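Local coordinates for protein 6-phosphogluconate dehydratase (PDB 2GP4) that probably catalyses the dehydration of 6-phosphogluconate, the dehydratase step of the Entner-Doudoroff pathway, probably with an iron-sulfur cluster, absent here, at residues F188-P200 against Q260-R274. Residues are numbered along the deposited sequence; the frame is centred on the assembly and turned at random.
Sequences FGHLPMLFVPAGP and QLPGSSFVNPDDPLR
Arg274, in the first turn of helix 272-287, joins the two segments through its guanidinium group. Its NE donates to Ala198 O (3.0 Å, N-H...O angle 154°), coming from above the carbonyl plane. NH1 and NH2 both grip Ser264 O, which lies in the guanidinium plane; NH2 is the nearer at 2.6 Å. Bends at chi2 and chi3 (66° and 67°) fold the chain back to reach both carbonyls. Pro197 O sits 3.4 Å above the centre of one guanidinium face, and Val267 CB lies over the rim of the opposite face.

A bridging water donates to Phe195 O and accepts from Leu261 N (2.7 Å), linking the end of edge strand 193-195 to the type II turn 261-264. Weak CA-H...O contacts run from Gly199 CA to Ser265 O and Val267 O.

In van der Waals packing, Pro197 CG lies against Ser264 OG (3.4 Å), whose hydroxyl is turned to Leu261 O, while the apolar Leu194 CD2 meets Leu261 CD1 at 3.6 Å.

A leucine in place of Arg274 would probably strand the carbonyls of Ala198 and Ser264 without these donors. In the N-terminal dehydratase-family region, one buried guanidinium, its charge probably stabilised by the backbone oxygens of Ala198, Ser264 and Pro197, fastens the loop after strand 193-195 to the loop leading into helix 272-287.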
loop_
_atom_site.group_PDB
_atom_site.type_symbol
_atom_site.label_atom_id
_atom_site.label_comp_id
_atom_site.label_asym_id
_atom_site.label_seq_id
_atom_site.Cartn_x
_atom_site.Cartn_y
_atom_site.Cartn_z
ATOM N N PHE A 188 -9.692 17.461 6.111
ATOM C CA PHE A 188 -11.054 17.971 6.040
ATOM C C PHE A 188 -12.014 16.835 6.354
ATOM O O PHE A 188 -13.047 16.671 5.704
ATOM C CB PHE A 188 -11.308 18.585 4.662
ATOM C CG PHE A 188 -10.482 19.815 4.400
ATOM C CD1 PHE A 188 -9.133 19.710 4.066
ATOM C CD2 PHE A 188 -11.044 21.081 4.523
ATOM C CE1 PHE A 188 -8.365 20.842 3.844
ATOM C CE2 PHE A 188 -10.279 22.222 4.301
ATOM C CZ PHE A 188 -8.938 22.100 3.956
ATOM N N GLY A 189 -11.649 16.068 7.382
ATOM C CA GLY A 189 -12.325 14.836 7.751
ATOM C C GLY A 189 -13.787 14.938 8.123
ATOM O O GLY A 189 -14.474 13.920 8.193
ATOM N N HIS A 190 -14.254 16.163 8.362
ATOM C CA HIS A 190 -15.661 16.438 8.719
ATOM C C HIS A 190 -16.595 16.389 7.504
ATOM O O HIS A 190 -17.807 16.245 7.647
ATOM C CB HIS A 190 -15.775 17.792 9.434
ATOM C CG HIS A 190 -15.271 18.947 8.624
ATOM N ND1 HIS A 190 -16.070 20.016 8.274
ATOM C CD2 HIS A 190 -14.057 19.187 8.073
ATOM C CE1 HIS A 190 -15.366 20.868 7.550
ATOM N NE2 HIS A 190 -14.144 20.387 7.410
ATOM N N LEU A 191 -16.026 16.506 6.310
ATOM C CA LEU A 191 -16.806 16.430 5.079
ATOM C C LEU A 191 -16.990 14.974 4.648
ATOM O O LEU A 191 -16.081 14.162 4.816
ATOM C CB LEU A 191 -16.123 17.219 3.952
ATOM C CG LEU A 191 -15.728 18.689 4.147
ATOM C CD1 LEU A 191 -15.101 19.231 2.871
ATOM C CD2 LEU A 191 -16.912 19.565 4.574
ATOM N N PRO A 192 -18.182 14.631 4.115
ATOM C CA PRO A 192 -18.338 13.353 3.429
ATOM C C PRO A 192 -17.658 13.408 2.068
ATOM O O PRO A 192 -17.687 14.453 1.400
ATOM C CB PRO A 192 -19.851 13.233 3.244
ATOM C CG PRO A 192 -20.341 14.638 3.222
ATOM C CD PRO A 192 -19.442 15.399 4.148
HETATM N N MSE A 193 -17.039 12.300 1.671
HETATM C CA MSE A 193 -16.357 12.225 0.388
HETATM C C MSE A 193 -16.411 10.825 -0.186
HETATM O O MSE A 193 -16.516 9.843 0.551
HETATM C CB MSE A 193 -14.899 12.671 0.516
HETATM C CG MSE A 193 -14.717 14.142 0.855
HETATM SE SE MSE A 193 -12.846 14.544 1.072
HETATM C CE MSE A 193 -12.964 16.254 1.979
ATOM N N LEU A 194 -16.349 10.752 -1.512
ATOM C CA LEU A 194 -16.245 9.488 -2.223
ATOM C C LEU A 194 -15.126 9.569 -3.239
ATOM O O LEU A 194 -14.959 10.597 -3.905
ATOM C CB LEU A 194 -17.549 9.161 -2.953
ATOM C CG LEU A 194 -18.662 8.434 -2.201
ATOM C CD1 LEU A 194 -19.406 9.355 -1.240
ATOM C CD2 LEU A 194 -19.623 7.828 -3.203
ATOM N N PHE A 195 -14.361 8.485 -3.347
ATOM C CA PHE A 195 -13.418 8.318 -4.440
ATOM C C PHE A 195 -14.173 7.840 -5.682
ATOM O O PHE A 195 -15.049 6.974 -5.593
ATOM C CB PHE A 195 -12.315 7.330 -4.058
ATOM C CG PHE A 195 -11.224 7.929 -3.205
ATOM C CD1 PHE A 195 -11.387 8.060 -1.828
ATOM C CD2 PHE A 195 -10.026 8.356 -3.781
ATOM C CE1 PHE A 195 -10.377 8.607 -1.039
ATOM C CE2 PHE A 195 -9.010 8.903 -2.997
ATOM C CZ PHE A 195 -9.187 9.029 -1.625
ATOM N N VAL A 196 -13.843 8.427 -6.830
ATOM C CA VAL A 196 -14.490 8.103 -8.093
ATOM C C VAL A 196 -13.439 7.555 -9.068
ATOM O O VAL A 196 -12.695 8.322 -9.682
ATOM C CB VAL A 196 -15.220 9.331 -8.697
ATOM C CG1 VAL A 196 -16.011 8.937 -9.931
ATOM C CG2 VAL A 196 -16.145 9.974 -7.674
ATOM N N PRO A 197 -13.364 6.219 -9.201
ATOM C CA PRO A 197 -12.327 5.602 -10.025
ATOM C C PRO A 197 -12.617 5.693 -11.520
ATOM O O PRO A 197 -13.781 5.773 -11.930
ATOM C CB PRO A 197 -12.354 4.144 -9.575
ATOM C CG PRO A 197 -13.760 3.919 -9.152
ATOM C CD PRO A 197 -14.243 5.213 -8.573
ATOM N N ALA A 198 -11.556 5.679 -12.321
ATOM C CA ALA A 198 -11.675 5.707 -13.776
ATOM C C ALA A 198 -11.826 4.297 -14.348
ATOM O O ALA A 198 -12.497 4.095 -15.363
ATOM C CB ALA A 198 -10.473 6.400 -14.388
ATOM N N GLY A 199 -11.199 3.333 -13.680
ATOM C CA GLY A 199 -11.152 1.955 -14.149
ATOM C C GLY A 199 -9.744 1.548 -14.543
ATOM O O GLY A 199 -8.798 2.320 -14.360
ATOM N N PRO A 200 -9.590 0.323 -15.079
ATOM C CA PRO A 200 -8.280 -0.140 -15.526
ATOM C C PRO A 200 -7.994 0.246 -16.975
ATOM O O PRO A 200 -8.750 1.019 -17.571
ATOM C CB PRO A 200 -8.387 -1.659 -15.383
ATOM C CG PRO A 200 -9.848 -1.952 -15.595
ATOM C CD PRO A 200 -10.634 -0.701 -15.279
ATOM N N GLN A 260 -15.185 3.999 -1.823
ATOM C CA GLN A 260 -15.781 4.174 -3.144
ATOM C C GLN A 260 -16.939 3.194 -3.305
ATOM O O GLN A 260 -17.041 2.236 -2.547
ATOM C CB GLN A 260 -14.740 3.968 -4.248
ATOM C CG GLN A 260 -13.941 2.672 -4.136
ATOM C CD GLN A 260 -12.877 2.527 -5.212
ATOM O OE1 GLN A 260 -12.173 3.480 -5.551
ATOM N NE2 GLN A 260 -12.752 1.321 -5.747
ATOM N N LEU A 261 -17.805 3.441 -4.285
ATOM C CA LEU A 261 -18.928 2.543 -4.577
ATOM C C LEU A 261 -18.476 1.103 -4.834
ATOM O O LEU A 261 -17.474 0.883 -5.511
ATOM C CB LEU A 261 -19.746 3.069 -5.760
ATOM C CG LEU A 261 -21.017 3.900 -5.527
ATOM C CD1 LEU A 261 -21.035 4.656 -4.204
ATOM C CD2 LEU A 261 -21.239 4.852 -6.695
ATOM N N PRO A 262 -19.204 0.120 -4.270
ATOM C CA PRO A 262 -18.906 -1.302 -4.471
ATOM C C PRO A 262 -18.750 -1.678 -5.946
ATOM O O PRO A 262 -19.618 -1.363 -6.768
ATOM C CB PRO A 262 -20.125 -2.002 -3.871
ATOM C CG PRO A 262 -20.637 -1.060 -2.861
ATOM C CD PRO A 262 -20.366 0.312 -3.380
ATOM N N GLY A 263 -17.633 -2.329 -6.263
ATOM C CA GLY A 263 -17.342 -2.804 -7.609
ATOM C C GLY A 263 -17.136 -1.726 -8.655
ATOM O O GLY A 263 -17.166 -2.011 -9.849
ATOM N N SER A 264 -16.910 -0.492 -8.219
ATOM C CA SER A 264 -16.774 0.632 -9.149
ATOM C C SER A 264 -15.407 0.744 -9.842
ATOM O O SER A 264 -15.307 1.355 -10.905
ATOM C CB SER A 264 -17.117 1.952 -8.457
ATOM O OG SER A 264 -16.180 2.232 -7.437
ATOM N N SER A 265 -14.368 0.164 -9.248
ATOM C CA SER A 265 -13.007 0.318 -9.766
ATOM C C SER A 265 -12.667 -0.582 -10.960
ATOM O O SER A 265 -11.650 -0.375 -11.626
ATOM C CB SER A 265 -11.965 0.148 -8.647
ATOM O OG SER A 265 -12.214 -0.994 -7.851
ATOM N N PHE A 266 -13.522 -1.559 -11.239
ATOM C CA PHE A 266 -13.236 -2.550 -12.276
ATOM C C PHE A 266 -14.047 -2.373 -13.544
ATOM O O PHE A 266 -13.940 -3.181 -14.466
ATOM C CB PHE A 266 -13.423 -3.962 -11.726
ATOM C CG PHE A 266 -12.525 -4.270 -10.579
ATOM C CD1 PHE A 266 -11.200 -4.632 -10.796
ATOM C CD2 PHE A 266 -12.993 -4.169 -9.277
ATOM C CE1 PHE A 266 -10.364 -4.905 -9.732
ATOM C CE2 PHE A 266 -12.163 -4.441 -8.208
ATOM C CZ PHE A 266 -10.845 -4.811 -8.437
ATOM N N VAL A 267 -14.858 -1.323 -13.587
ATOM C CA VAL A 267 -15.629 -1.007 -14.777
ATOM C C VAL A 267 -14.710 -0.309 -15.772
ATOM O O VAL A 267 -13.959 0.601 -15.407
ATOM C CB VAL A 267 -16.858 -0.124 -14.449
ATOM C CG1 VAL A 267 -17.732 0.067 -15.678
ATOM C CG2 VAL A 267 -17.667 -0.747 -13.327
ATOM N N ASN A 268 -14.754 -0.766 -17.021
ATOM C CA ASN A 268 -13.970 -0.182 -18.099
ATOM C C ASN A 268 -14.349 1.289 -18.250
ATOM O O ASN A 268 -15.520 1.634 -18.079
ATOM C CB ASN A 268 -14.242 -0.945 -19.398
ATOM C CG ASN A 268 -13.043 -0.982 -20.320
ATOM O OD1 ASN A 268 -12.131 -1.792 -20.138
ATOM N ND2 ASN A 268 -13.043 -0.114 -21.326
ATOM N N PRO A 269 -13.361 2.167 -18.537
ATOM C CA PRO A 269 -13.610 3.613 -18.658
ATOM C C PRO A 269 -14.691 4.023 -19.661
ATOM O O PRO A 269 -15.518 4.883 -19.346
ATOM C CB PRO A 269 -12.241 4.168 -19.088
ATOM C CG PRO A 269 -11.264 3.194 -18.565
ATOM C CD PRO A 269 -11.932 1.854 -18.726
ATOM N N ASP A 270 -14.695 3.415 -20.847
ATOM C CA ASP A 270 -15.620 3.813 -21.920
ATOM C C ASP A 270 -17.038 3.232 -21.792
ATOM O O ASP A 270 -17.886 3.460 -22.659
ATOM C CB ASP A 270 -15.031 3.472 -23.301
ATOM C CG ASP A 270 -13.825 4.337 -23.665
ATOM O OD1 ASP A 270 -13.507 5.297 -22.924
ATOM O OD2 ASP A 270 -13.193 4.053 -24.707
ATOM N N ASP A 271 -17.291 2.500 -20.709
ATOM C CA ASP A 271 -18.570 1.818 -20.509
ATOM C C ASP A 271 -19.687 2.737 -20.016
ATOM O O ASP A 271 -19.447 3.613 -19.188
ATOM C CB ASP A 271 -18.392 0.652 -19.536
ATOM C CG ASP A 271 -17.595 -0.496 -20.134
ATOM O OD1 ASP A 271 -16.862 -0.273 -21.127
ATOM O OD2 ASP A 271 -17.699 -1.628 -19.612
ATOM N N PRO A 272 -20.915 2.548 -20.535
ATOM C CA PRO A 272 -22.068 3.286 -20.007
ATOM C C PRO A 272 -22.380 2.988 -18.535
ATOM O O PRO A 272 -23.044 3.794 -17.885
ATOM C CB PRO A 272 -23.227 2.845 -20.914
ATOM C CG PRO A 272 -22.776 1.581 -21.542
ATOM C CD PRO A 272 -21.290 1.680 -21.667
ATOM N N LEU A 273 -21.914 1.851 -18.018
ATOM C CA LEU A 273 -22.015 1.570 -16.584
ATOM C C LEU A 273 -21.136 2.534 -15.786
ATOM O O LEU A 273 -21.570 3.075 -14.764
ATOM C CB LEU A 273 -21.644 0.116 -16.261
ATOM C CG LEU A 273 -21.647 -0.296 -14.780
ATOM C CD1 LEU A 273 -23.034 -0.166 -14.156
ATOM C CD2 LEU A 273 -21.114 -1.704 -14.599
ATOM N N ARG A 274 -19.908 2.737 -16.263
ATOM C CA ARG A 274 -18.998 3.731 -15.698
ATOM C C ARG A 274 -19.646 5.116 -15.674
ATOM O O ARG A 274 -19.501 5.852 -14.699
ATOM C CB ARG A 274 -17.657 3.744 -16.457
ATOM C CG ARG A 274 -16.755 4.959 -16.218
ATOM C CD ARG A 274 -16.222 5.058 -14.793
ATOM N NE ARG A 274 -15.301 3.977 -14.454
ATOM C CZ ARG A 274 -15.486 3.107 -13.465
ATOM N NH1 ARG A 274 -16.561 3.177 -12.690
ATOM N NH2 ARG A 274 -14.583 2.163 -13.241
HETATM O O HOH W 1 -17.262 5.355 -6.150
#